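Side-chain contacts in NAD-dependent aldehyde dehydrogenase (Sinorhizobium meliloti, PDB 3U4J), which probably oxidises aldehydes with NAD or NADP as the electron acceptor, works as a tetramer and binds a calcium ion: residues A[24-29]-A[206-211]; A[127-132]-A[462-467]; A[168-171]-A[176-179]; A[285-290]-A[433-438]. All coordinates share one frame; numbering follows the deposited sequence.

In the fold
Contacts 1 and 3 and helix 117-138 of contact 2 pack together round the sheet of strands 153-168 and 191-195; contact 2's loop 462-467 follows strand 453-456 of the other large sheet, where contact 4 lies. Leu207, on the helix of contact 1, reaches Trp131 of contact 2 (CD1 to CZ2, 3.8 Å) and Ala178 of contact 3 (CD2 to CB, 3.7 Å). Contacts 2 and 3 have their centres 14 Å apart and meet at Ser179, whose OG lies 3.1 Å from Trp131 NE1. Contact 4 stands apart, its nearest atoms about 10 Å from those of contact 2; both contacts touch the second subunit. None of the four lies at the calcium site of Leu17 and Glu50.

Contact 1: residues A[24-29]-A[206-211]; sequences QMLVDG and RLAELA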
loop_
_atom_site.group_PDB
_atom_site.type_symbol
_atom_site.label_atom_id
_atom_site.label_comp_id
_atom_site.label_asym_id
_atom_site.label_seq_id
_atom_site.Cartn_x
_atom_site.Cartn_y
_atom_site.Cartn_z
ATOM N N GLN A 24 -22.762 32.115 -16.489
ATOM C CA GLN A 24 -23.666 31.919 -15.368
ATOM C C GLN A 24 -23.106 30.918 -14.354
ATOM O O GLN A 24 -22.311 30.019 -14.710
ATOM C CB GLN A 24 -25.021 31.441 -15.879
ATOM C CG GLN A 24 -25.852 32.536 -16.603
ATOM C CD GLN A 24 -27.195 31.994 -17.023
ATOM O OE1 GLN A 24 -27.281 31.087 -17.866
ATOM N NE2 GLN A 24 -28.256 32.506 -16.407
HETATM N N MSE A 25 -23.536 31.062 -13.101
HETATM C CA MSE A 25 -23.242 30.062 -12.081
HETATM C C MSE A 25 -23.894 28.750 -12.461
HETATM O O MSE A 25 -24.769 28.716 -13.335
HETATM C CB MSE A 25 -23.700 30.536 -10.704
HETATM C CG MSE A 25 -22.930 31.771 -10.238
HETATM SE SE MSE A 25 -23.415 32.186 -8.373
HETATM C CE MSE A 25 -25.073 33.146 -8.626
ATOM N N LEU A 26 -23.468 27.661 -11.845
ATOM C CA LEU A 26 -24.105 26.399 -12.152
ATOM C C LEU A 26 -24.405 25.695 -10.852
ATOM O O LEU A 26 -23.509 25.302 -10.140
ATOM C CB LEU A 26 -23.238 25.592 -13.130
ATOM C CG LEU A 26 -23.481 24.144 -13.605
ATOM C CD1 LEU A 26 -24.760 23.481 -13.223
ATOM C CD2 LEU A 26 -23.157 24.010 -15.112
ATOM N N VAL A 27 -25.695 25.552 -10.548
ATOM C CA VAL A 27 -26.152 25.009 -9.287
ATOM C C VAL A 27 -27.255 23.985 -9.526
ATOM O O VAL A 27 -28.250 24.287 -10.190
ATOM C CB VAL A 27 -26.666 26.161 -8.379
ATOM C CG1 VAL A 27 -27.244 25.630 -7.085
ATOM C CG2 VAL A 27 -25.523 27.147 -8.078
ATOM N N ASP A 28 -27.071 22.783 -8.993
ATOM C CA ASP A 28 -28.045 21.687 -9.093
ATOM C C ASP A 28 -28.362 21.424 -10.556
ATOM O O ASP A 28 -29.520 21.200 -10.926
ATOM C CB ASP A 28 -29.346 22.010 -8.309
ATOM C CG ASP A 28 -30.137 20.777 -7.969
ATOM O OD1 ASP A 28 -29.540 19.678 -7.958
ATOM O OD2 ASP A 28 -31.359 20.896 -7.666
ATOM N N GLY A 29 -27.332 21.523 -11.388
ATOM C CA GLY A 29 -27.451 21.209 -12.803
ATOM C C GLY A 29 -27.989 22.315 -13.672
ATOM O O GLY A 29 -28.095 22.107 -14.887
ATOM N N ARG A 206 -16.943 26.904 -17.270
ATOM C CA ARG A 206 -16.899 25.961 -18.397
ATOM C C ARG A 206 -16.620 24.526 -17.930
ATOM O O ARG A 206 -17.223 23.583 -18.442
ATOM C CB ARG A 206 -15.906 26.374 -19.522
ATOM C CG ARG A 206 -16.293 27.614 -20.327
ATOM C CD ARG A 206 -17.565 27.447 -21.152
ATOM N NE ARG A 206 -17.359 26.566 -22.307
ATOM C CZ ARG A 206 -18.035 25.436 -22.533
ATOM N NH1 ARG A 206 -18.982 25.032 -21.698
ATOM N NH2 ARG A 206 -17.775 24.709 -23.617
ATOM N N LEU A 207 -15.732 24.357 -16.951
ATOM C CA LEU A 207 -15.417 22.995 -16.470
ATOM C C LEU A 207 -16.662 22.342 -15.861
ATOM O O LEU A 207 -16.921 21.155 -16.107
ATOM C CB LEU A 207 -14.266 23.017 -15.452
ATOM C CG LEU A 207 -13.710 21.726 -14.881
ATOM C CD1 LEU A 207 -13.262 20.750 -15.997
ATOM C CD2 LEU A 207 -12.520 22.040 -13.949
ATOM N N ALA A 208 -17.432 23.116 -15.082
ATOM C CA ALA A 208 -18.680 22.597 -14.496
ATOM C C ALA A 208 -19.691 22.267 -15.597
ATOM O O ALA A 208 -20.470 21.317 -15.468
ATOM C CB ALA A 208 -19.286 23.593 -13.512
ATOM N N GLU A 209 -19.681 23.071 -16.654
ATOM C CA GLU A 209 -20.575 22.841 -17.793
ATOM C C GLU A 209 -20.167 21.579 -18.553
ATOM O O GLU A 209 -21.021 20.818 -19.008
ATOM C CB GLU A 209 -20.642 24.080 -18.703
ATOM C CG GLU A 209 -21.282 25.294 -17.977
ATOM C CD GLU A 209 -21.268 26.577 -18.810
ATOM O OE1 GLU A 209 -20.525 26.664 -19.816
ATOM O OE2 GLU A 209 -21.984 27.532 -18.446
ATOM N N LEU A 210 -18.863 21.343 -18.667
ATOM C CA LEU A 210 -18.386 20.067 -19.256
ATOM C C LEU A 210 -18.785 18.856 -18.413
ATOM O O LEU A 210 -19.191 17.823 -18.967
ATOM C CB LEU A 210 -16.878 20.084 -19.497
ATOM C CG LEU A 210 -16.378 21.198 -20.423
ATOM C CD1 LEU A 210 -14.879 21.055 -20.677
ATOM C CD2 LEU A 210 -17.140 21.211 -21.726
ATOM N N ALA A 211 -18.681 18.964 -17.087
ATOM C CA ALA A 211 -19.170 17.887 -16.216
ATOM C C ALA A 211 -20.662 17.613 -16.449
ATOM O O ALA A 211 -21.110 16.441 -16.513
ATOM C CB ALA A 211 -18.892 18.202 -14.698
HETATM O O HOH W 1 -22.261 30.196 -18.527
HETATM O O HOH W 2 -23.311 27.671 -16.103
#
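Leu26 meets the helix through one methyl, CD2, which lies 3.7 Å from CG of Glu209 and 3.8 Å from the backbone O of Ala208. The same methyl faces Ala208 CB at 4.2 Å, so a single branch of the leucine bears the whole apolar touch. Its CG stands anti to the backbone N (chi1 174°), while CD1 almost eclipses CA, an unusual leucine shape that swings CD2 to the helix. The Glu209 chain crosses that methyl obliquely and runs on, extended, past the leucine, carrying its carboxylate towards the start of the strand. There OE2 is reached by two waters, each 2.7 Å away. One of them accepts from Gln24 N, and the other lies within hydrogen-bonding distance of Gln24 O, so the polar link between Gln24, just ahead of the strand, and the helix goes through two waters.

This is where the short hairpin of strands 25-27 and 30-32 lies against helix 202-214 in the Rossmann-like, cofactor-binding part of the aldehyde dehydrogenase fold. Leu26 is also backbone hydrogen-bonded to Val223, at the end of strand 221-223, and Ala208 packs on Phe221 and Val223 of that strand.

Behind the carboxylate, one helical turn back, Arg206 holds its other oxygen: NH1 donates to Glu209 OE1 over 2.9 Å at 150°, to the anti lone pair, with the oxygen 18° out of the guanidinium plane. Those bonds probably steady the rotation of the carboxylate. Arg206 in turn uses NE for a salt bridge to Glu104 OE2.

Contact 2: residues A[127-132]-A[462-467]; sequences CADLWS and GTPELP
The carboxylate of Asp129 is gripped by two arginines of the third subunit and rests against Pro464 of its own chain. Arg139 of that subunit bridges to OD2 through NH2, and its Arg89 holds OD1; meanwhile OD2 lies 3.3 Å from Pro464 CG and 3.7 Å from Pro464 CD. The contact thus sits at a subunit interface of the aldehyde dehydrogenase tetramer, where helix 117-138 meets the loop that follows strand 453-456.

Asp129 carries its CG anti to the backbone N (chi1 -167°), which sends the carboxylate out across the proline, the two side chains crossing at about a right angle. The apolar half of the contact comes from Leu130, whose CD2 lies 3.9 Å from Pro464 CG and 4.0 Å from Pro464 CB. The proline ring is therefore touched by an oxygen at CG and CD and by a methyl at CG and CB.

Next along the loop, Glu465 OE2 lies 5.5 Å from Asp129 OD2, and the repulsion between the two acids is likely to be eased by the same Arg139 of the third subunit, whose NE bridges to Glu465 OE1; one residue before the proline, Thr463 OG1 is hydrogen-bonded to His495 NE2 of the second subunit.

On the helix, Ala128 O takes two bonds, from the backbone N and from OG of Ser132, which arrive from opposite faces of its plane; the hydroxyl, 3.0 Å away, is tilted 35° from that plane.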
loop_
_atom_site.group_PDB
_atom_site.type_symbol
_atom_site.label_atom_id
_atom_site.label_comp_id
_atom_site.label_asym_id
_atom_site.label_seq_id
_atom_site.Cartn_x
_atom_site.Cartn_y
_atom_site.Cartn_z
ATOM N N CYS A 127 -4.432 19.590 -17.792
ATOM C CA CYS A 127 -5.664 19.390 -17.020
ATOM C C CYS A 127 -6.446 18.192 -17.517
ATOM O O CYS A 127 -7.026 17.460 -16.708
ATOM C CB CYS A 127 -6.554 20.623 -17.093
ATOM S SG CYS A 127 -5.863 21.965 -16.133
ATOM N N ALA A 128 -6.480 17.990 -18.842
ATOM C CA ALA A 128 -7.137 16.794 -19.342
ATOM C C ALA A 128 -6.424 15.552 -18.768
ATOM O O ALA A 128 -7.080 14.562 -18.426
ATOM C CB ALA A 128 -7.159 16.760 -20.877
ATOM N N ASP A 129 -5.094 15.617 -18.648
ATOM C CA ASP A 129 -4.315 14.489 -18.098
ATOM C C ASP A 129 -4.579 14.302 -16.598
ATOM O O ASP A 129 -4.626 13.164 -16.106
ATOM C CB ASP A 129 -2.801 14.660 -18.356
ATOM C CG ASP A 129 -2.014 13.380 -18.088
ATOM O OD1 ASP A 129 -2.351 12.308 -18.644
ATOM O OD2 ASP A 129 -1.045 13.443 -17.327
ATOM N N LEU A 130 -4.759 15.412 -15.867
ATOM C CA LEU A 130 -5.132 15.319 -14.461
ATOM C C LEU A 130 -6.451 14.602 -14.285
ATOM O O LEU A 130 -6.565 13.728 -13.421
ATOM C CB LEU A 130 -5.211 16.688 -13.808
ATOM C CG LEU A 130 -3.876 17.406 -13.533
ATOM C CD1 LEU A 130 -4.186 18.898 -13.276
ATOM C CD2 LEU A 130 -3.136 16.801 -12.352
ATOM N N TRP A 131 -7.428 14.980 -15.101
ATOM C CA TRP A 131 -8.753 14.371 -15.027
ATOM C C TRP A 131 -8.604 12.892 -15.399
ATOM O O TRP A 131 -9.197 12.049 -14.743
ATOM C CB TRP A 131 -9.768 15.090 -15.953
ATOM C CG TRP A 131 -10.416 16.274 -15.291
ATOM C CD1 TRP A 131 -9.886 17.554 -15.177
ATOM C CD2 TRP A 131 -11.678 16.300 -14.620
ATOM N NE1 TRP A 131 -10.757 18.366 -14.469
ATOM C CE2 TRP A 131 -11.869 17.623 -14.133
ATOM C CE3 TRP A 131 -12.681 15.331 -14.378
ATOM C CZ2 TRP A 131 -13.013 17.998 -13.426
ATOM C CZ3 TRP A 131 -13.825 15.712 -13.671
ATOM C CH2 TRP A 131 -13.978 17.032 -13.193
ATOM N N SER A 132 -7.791 12.564 -16.414
ATOM C CA SER A 132 -7.635 11.152 -16.800
ATOM C C SER A 132 -6.958 10.319 -15.734
ATOM O O SER A 132 -7.382 9.208 -15.465
ATOM C CB SER A 132 -6.851 10.977 -18.107
ATOM O OG SER A 132 -7.485 11.708 -19.134
ATOM N N GLY A 462 5.850 18.931 -12.957
ATOM C CA GLY A 462 5.538 17.764 -12.157
ATOM C C GLY A 462 4.609 16.833 -12.920
ATOM O O GLY A 462 4.314 17.045 -14.107
ATOM N N THR A 463 4.112 15.815 -12.220
ATOM C CA THR A 463 3.271 14.773 -12.818
ATOM C C THR A 463 2.006 14.555 -11.979
ATOM O O THR A 463 2.009 14.835 -10.782
ATOM C CB THR A 463 4.020 13.441 -12.768
ATOM O OG1 THR A 463 4.334 13.149 -11.401
ATOM C CG2 THR A 463 5.319 13.521 -13.599
ATOM N N PRO A 464 0.913 14.055 -12.587
ATOM C CA PRO A 464 -0.239 13.743 -11.730
ATOM C C PRO A 464 0.040 12.628 -10.726
ATOM O O PRO A 464 -0.674 12.526 -9.705
ATOM C CB PRO A 464 -1.307 13.283 -12.746
ATOM C CG PRO A 464 -0.941 14.051 -14.037
ATOM C CD PRO A 464 0.586 13.960 -14.028
ATOM N N GLU A 465 1.057 11.797 -11.023
ATOM C CA GLU A 465 1.378 10.569 -10.261
ATOM C C GLU A 465 1.913 10.846 -8.869
ATOM O O GLU A 465 1.748 10.027 -7.964
ATOM C CB GLU A 465 2.390 9.674 -11.043
ATOM C CG GLU A 465 1.801 8.932 -12.262
ATOM C CD GLU A 465 1.730 9.791 -13.533
ATOM O OE1 GLU A 465 1.317 9.247 -14.595
ATOM O OE2 GLU A 465 2.068 11.007 -13.461
ATOM N N LEU A 466 2.545 12.009 -8.685
ATOM C CA LEU A 466 3.144 12.350 -7.404
ATOM C C LEU A 466 2.335 13.377 -6.606
ATOM O O LEU A 466 1.728 14.278 -7.219
ATOM C CB LEU A 466 4.571 12.900 -7.612
ATOM C CG LEU A 466 5.666 11.834 -7.592
ATOM C CD1 LEU A 466 5.700 11.082 -8.936
ATOM C CD2 LEU A 466 7.057 12.473 -7.297
ATOM N N PRO A 467 2.364 13.274 -5.249
ATOM C CA PRO A 467 1.654 14.188 -4.332
ATOM C C PRO A 467 2.295 15.569 -4.274
ATOM O O PRO A 467 3.510 15.712 -4.491
ATOM C CB PRO A 467 1.835 13.545 -2.960
ATOM C CG PRO A 467 3.143 12.733 -3.116
ATOM C CD PRO A 467 3.067 12.200 -4.507
#

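Contact 3: residues A[168-171]-A[176-179]; sequences ITPW and IIAS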
loop_
_atom_site.group_PDB
_atom_site.type_symbol
_atom_site.label_atom_id
_atom_site.label_comp_id
_atom_site.label_asym_id
_atom_site.label_seq_id
_atom_site.Cartn_x
_atom_site.Cartn_y
_atom_site.Cartn_z
ATOM N N ILE A 168 -12.017 26.517 -3.132
ATOM C CA ILE A 168 -11.746 27.932 -3.446
ATOM C C ILE A 168 -10.422 27.999 -4.160
ATOM O O ILE A 168 -9.401 27.505 -3.642
ATOM C CB ILE A 168 -11.713 28.815 -2.173
ATOM C CG1 ILE A 168 -13.026 28.647 -1.405
ATOM C CG2 ILE A 168 -11.421 30.312 -2.527
ATOM C CD1 ILE A 168 -12.988 29.147 0.065
ATOM N N THR A 169 -10.427 28.573 -5.358
ATOM C CA THR A 169 -9.246 28.539 -6.220
ATOM C C THR A 169 -8.737 29.946 -6.565
ATOM O O THR A 169 -9.522 30.899 -6.552
ATOM C CB THR A 169 -9.504 27.708 -7.482
ATOM O OG1 THR A 169 -10.472 28.371 -8.319
ATOM C CG2 THR A 169 -9.998 26.310 -7.080
ATOM N N PRO A 170 -7.423 30.089 -6.832
ATOM C CA PRO A 170 -6.812 31.413 -7.068
ATOM C C PRO A 170 -6.792 31.821 -8.527
ATOM O O PRO A 170 -7.152 31.020 -9.405
ATOM C CB PRO A 170 -5.376 31.222 -6.581
ATOM C CG PRO A 170 -5.070 29.826 -6.972
ATOM C CD PRO A 170 -6.393 29.030 -6.810
ATOM N N TRP A 171 -6.364 33.061 -8.784
ATOM C CA TRP A 171 -6.382 33.624 -10.137
ATOM C C TRP A 171 -5.166 33.246 -10.989
ATOM O O TRP A 171 -5.153 33.481 -12.188
ATOM C CB TRP A 171 -6.497 35.146 -10.050
ATOM C CG TRP A 171 -5.539 35.792 -9.035
ATOM C CD1 TRP A 171 -5.842 36.237 -7.760
ATOM C CD2 TRP A 171 -4.143 36.060 -9.232
ATOM N NE1 TRP A 171 -4.705 36.765 -7.163
ATOM C CE2 TRP A 171 -3.660 36.688 -8.053
ATOM C CE3 TRP A 171 -3.261 35.857 -10.297
ATOM C CZ2 TRP A 171 -2.328 37.090 -7.913
ATOM C CZ3 TRP A 171 -1.932 36.294 -10.167
ATOM C CH2 TRP A 171 -1.489 36.898 -8.982
ATOM N N ILE A 176 -5.968 24.742 -13.769
ATOM C CA ILE A 176 -5.095 23.735 -13.175
ATOM C C ILE A 176 -5.530 23.372 -11.780
ATOM O O ILE A 176 -5.662 22.185 -11.447
ATOM C CB ILE A 176 -3.610 24.188 -13.178
ATOM C CG1 ILE A 176 -3.046 24.096 -14.608
ATOM C CG2 ILE A 176 -2.799 23.369 -12.182
ATOM C CD1 ILE A 176 -2.396 22.758 -14.944
ATOM N N ILE A 177 -5.758 24.384 -10.949
ATOM C CA ILE A 177 -6.065 24.122 -9.553
ATOM C C ILE A 177 -7.427 23.445 -9.424
ATOM O O ILE A 177 -7.588 22.536 -8.609
ATOM C CB ILE A 177 -5.845 25.389 -8.660
ATOM C CG1 ILE A 177 -4.313 25.668 -8.655
ATOM C CG2 ILE A 177 -6.253 25.127 -7.204
ATOM C CD1 ILE A 177 -3.917 27.069 -8.354
ATOM N N ALA A 178 -8.393 23.861 -10.237
ATOM C CA ALA A 178 -9.689 23.155 -10.241
ATOM C C ALA A 178 -9.463 21.662 -10.571
ATOM O O ALA A 178 -10.016 20.760 -9.895
ATOM C CB ALA A 178 -10.617 23.783 -11.243
ATOM N N SER A 179 -8.617 21.427 -11.581
ATOM C CA SER A 179 -8.327 20.097 -12.073
ATOM C C SER A 179 -7.435 19.261 -11.135
ATOM O O SER A 179 -7.422 18.034 -11.240
ATOM C CB SER A 179 -7.721 20.171 -13.477
ATOM O OG SER A 179 -8.668 20.662 -14.407
#
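Ile177 projects from the first turns of helix 174-187 onto the loop that leads into it, meeting Pro170 with one branch and Thr169 with another. Loop and helix belong to a beta-alpha-beta crossover: strand 153-168 runs through them to strand 191-195, its parallel neighbour, in the Rossmann-like part of the fold. In relatives the loop at this junction borders the cofactor and the active site, and the same may hold here.

The isoleucine torsions share out the work. With CG1 anti to the carbonyl carbon (chi1 -67°), the longer branch stretches to the proline ring, placing CD1 3.5 Å from Pro170 CD and against CG at 3.3 Å, a carbon pair tighter than usual. The short branch, CG2, stands anti to the backbone N and lies 3.9 Å from Pro170 CD and equally far from Thr169 CG2. Thr169 and Ile177 run antiparallel as they pass, methyl alongside methyl, and the threonine offers its methyl rather than its hydroxyl, because OG1 sits between the backbone N and the carbonyl carbon (chi1 68°).

With an alanine in place of Ile177, neither CD1 nor CG2 remains, and Pro170 and the Thr169 methyl would probably lose most of their contact with the helix, opening a gap there. Around this core, Thr247 of strand 243-247 touches both Pro170 and Ile177. The Thr169 methyl CG2 also lies 4.3 Å from the backbone N of Ala178.

Contact 4: residues A[285-290]-A[433-438]; sequences LDAAAD and SVWSTN
Trp435 lays the face of its indole against Ala288, and the principal interaction is CH-pi. Ala288 CA sits 3.8 Å from the centroid of the six-membered ring, 20° off the ring normal, while its CB is 4.0 Å from CE3 of the tryptophan. CG of Trp435 is anti to the carbonyl carbon (chi1 -61°), which carries the ring across to the helix.

Apolar and backbone touches finish the fit at the far end of the indole. Ala287 CB lies 4.1 Å from CZ3, and the backbone O of Ala287 comes obliquely to the same atom at 3.5 Å. Two alanines in succession let the ring come down close on the helix backbone itself. Pro501 of the second subunit also packs on Trp435. A serine in place of Trp435 would probably strip Ala287 and Ala288 of their aromatic cover, opening a gap between strand and helix and leaving Gln277 without its indole partner.

The polar contacts lie elsewhere on these residues. The indole NE1 is hydrogen-bonded to Gln277 OE1 on the adjacent strand. Just past the tryptophan, Ser436 OG accepts from Asn438 N over 3.1 Å at 162°, forming an ST turn directly ahead of helix 439-448, for which Asn438 holds the N-cap position. Asp282 ties the two regions together: its OD1 is hydrogen-bonded to Ser436 OG and its O to Thr437 OG1.

Strands 275-279 and 307-313 are parallel with helix 285-297 between them, a beta-alpha-beta crossover; Trp435, on the parallel strand 431-435 beside 275-279, packs under that helix in the alpha/beta catalytic domain of the aldehyde dehydrogenase fold.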
loop_
_atom_site.group_PDB
_atom_site.type_symbol
_atom_site.label_atom_id
_atom_site.label_comp_id
_atom_site.label_asym_id
_atom_site.label_seq_id
_atom_site.Cartn_x
_atom_site.Cartn_y
_atom_site.Cartn_z
ATOM N N LEU A 285 25.702 23.924 -16.010
ATOM C CA LEU A 285 25.463 25.356 -15.952
ATOM C C LEU A 285 24.407 25.858 -16.942
ATOM O O LEU A 285 23.574 26.683 -16.574
ATOM C CB LEU A 285 26.760 26.118 -16.176
ATOM C CG LEU A 285 26.813 27.489 -15.500
ATOM C CD1 LEU A 285 26.904 27.299 -13.978
ATOM C CD2 LEU A 285 28.030 28.248 -15.995
ATOM N N ASP A 286 24.436 25.374 -18.180
ATOM C CA ASP A 286 23.448 25.827 -19.173
ATOM C C ASP A 286 22.043 25.411 -18.760
ATOM O O ASP A 286 21.096 26.189 -18.897
ATOM C CB ASP A 286 23.775 25.317 -20.592
ATOM C CG ASP A 286 25.070 25.943 -21.164
ATOM O OD1 ASP A 286 25.803 25.258 -21.924
ATOM O OD2 ASP A 286 25.357 27.111 -20.819
ATOM N N ALA A 287 21.915 24.180 -18.262
ATOM C CA ALA A 287 20.621 23.679 -17.805
ATOM C C ALA A 287 20.120 24.436 -16.569
ATOM O O ALA A 287 18.945 24.811 -16.489
ATOM C CB ALA A 287 20.702 22.190 -17.535
ATOM N N ALA A 288 21.015 24.642 -15.603
ATOM C CA ALA A 288 20.702 25.363 -14.379
ATOM C C ALA A 288 20.266 26.794 -14.697
ATOM O O ALA A 288 19.280 27.280 -14.149
ATOM C CB ALA A 288 21.882 25.338 -13.402
ATOM N N ALA A 289 20.988 27.463 -15.595
ATOM C CA ALA A 289 20.658 28.846 -15.980
ATOM C C ALA A 289 19.234 28.962 -16.576
ATOM O O ALA A 289 18.481 29.852 -16.217
ATOM C CB ALA A 289 21.702 29.380 -16.972
ATOM N N ASP A 290 18.887 28.031 -17.464
ATOM C CA ASP A 290 17.571 27.973 -18.091
ATOM C C ASP A 290 16.493 27.688 -17.039
ATOM O O ASP A 290 15.428 28.310 -17.033
ATOM C CB ASP A 290 17.608 26.897 -19.193
ATOM C CG ASP A 290 16.268 26.686 -19.856
ATOM O OD1 ASP A 290 15.533 25.755 -19.440
ATOM O OD2 ASP A 290 15.939 27.456 -20.793
ATOM N N SER A 433 14.367 23.475 -5.415
ATOM C CA SER A 433 15.121 22.712 -6.386
ATOM C C SER A 433 16.589 22.692 -6.000
ATOM O O SER A 433 17.108 23.699 -5.530
ATOM C CB SER A 433 15.064 23.373 -7.757
ATOM O OG SER A 433 13.788 23.248 -8.332
ATOM N N VAL A 434 17.250 21.566 -6.265
ATOM C CA VAL A 434 18.706 21.427 -6.130
ATOM C C VAL A 434 19.279 21.060 -7.499
ATOM O O VAL A 434 18.790 20.120 -8.164
ATOM C CB VAL A 434 19.101 20.377 -5.060
ATOM C CG1 VAL A 434 20.623 20.174 -5.036
ATOM C CG2 VAL A 434 18.622 20.829 -3.695
ATOM N N TRP A 435 20.269 21.842 -7.943
ATOM C CA TRP A 435 21.013 21.548 -9.173
ATOM C C TRP A 435 22.448 21.115 -8.853
ATOM O O TRP A 435 23.219 21.891 -8.290
ATOM C CB TRP A 435 21.015 22.766 -10.104
ATOM C CG TRP A 435 19.617 23.215 -10.568
ATOM C CD1 TRP A 435 18.718 23.933 -9.856
ATOM C CD2 TRP A 435 19.002 22.945 -11.844
ATOM N NE1 TRP A 435 17.568 24.149 -10.611
ATOM C CE2 TRP A 435 17.726 23.557 -11.835
ATOM C CE3 TRP A 435 19.421 22.269 -13.001
ATOM C CZ2 TRP A 435 16.848 23.494 -12.931
ATOM C CZ3 TRP A 435 18.561 22.224 -14.093
ATOM C CH2 TRP A 435 17.280 22.824 -14.043
ATOM N N SER A 436 22.792 19.865 -9.186
ATOM C CA SER A 436 24.108 19.286 -8.882
ATOM C C SER A 436 24.246 17.986 -9.660
ATOM O O SER A 436 23.240 17.320 -9.931
ATOM C CB SER A 436 24.273 19.035 -7.382
ATOM O OG SER A 436 25.489 18.339 -7.120
ATOM N N THR A 437 25.474 17.619 -10.042
ATOM C CA THR A 437 25.701 16.335 -10.728
ATOM C C THR A 437 26.217 15.303 -9.719
ATOM O O THR A 437 26.534 14.166 -10.083
ATOM C CB THR A 437 26.782 16.483 -11.827
ATOM O OG1 THR A 437 27.863 17.276 -11.291
ATOM C CG2 THR A 437 26.202 17.139 -13.073
ATOM N N ASN A 438 26.293 15.696 -8.445
ATOM C CA ASN A 438 26.888 14.864 -7.401
ATOM C C ASN A 438 25.809 14.083 -6.652
ATOM O O ASN A 438 24.907 14.696 -6.080
ATOM C CB ASN A 438 27.642 15.769 -6.403
ATOM C CG ASN A 438 28.472 14.989 -5.371
ATOM O OD1 ASN A 438 29.719 15.033 -5.398
ATOM N ND2 ASN A 438 27.805 14.313 -4.444
#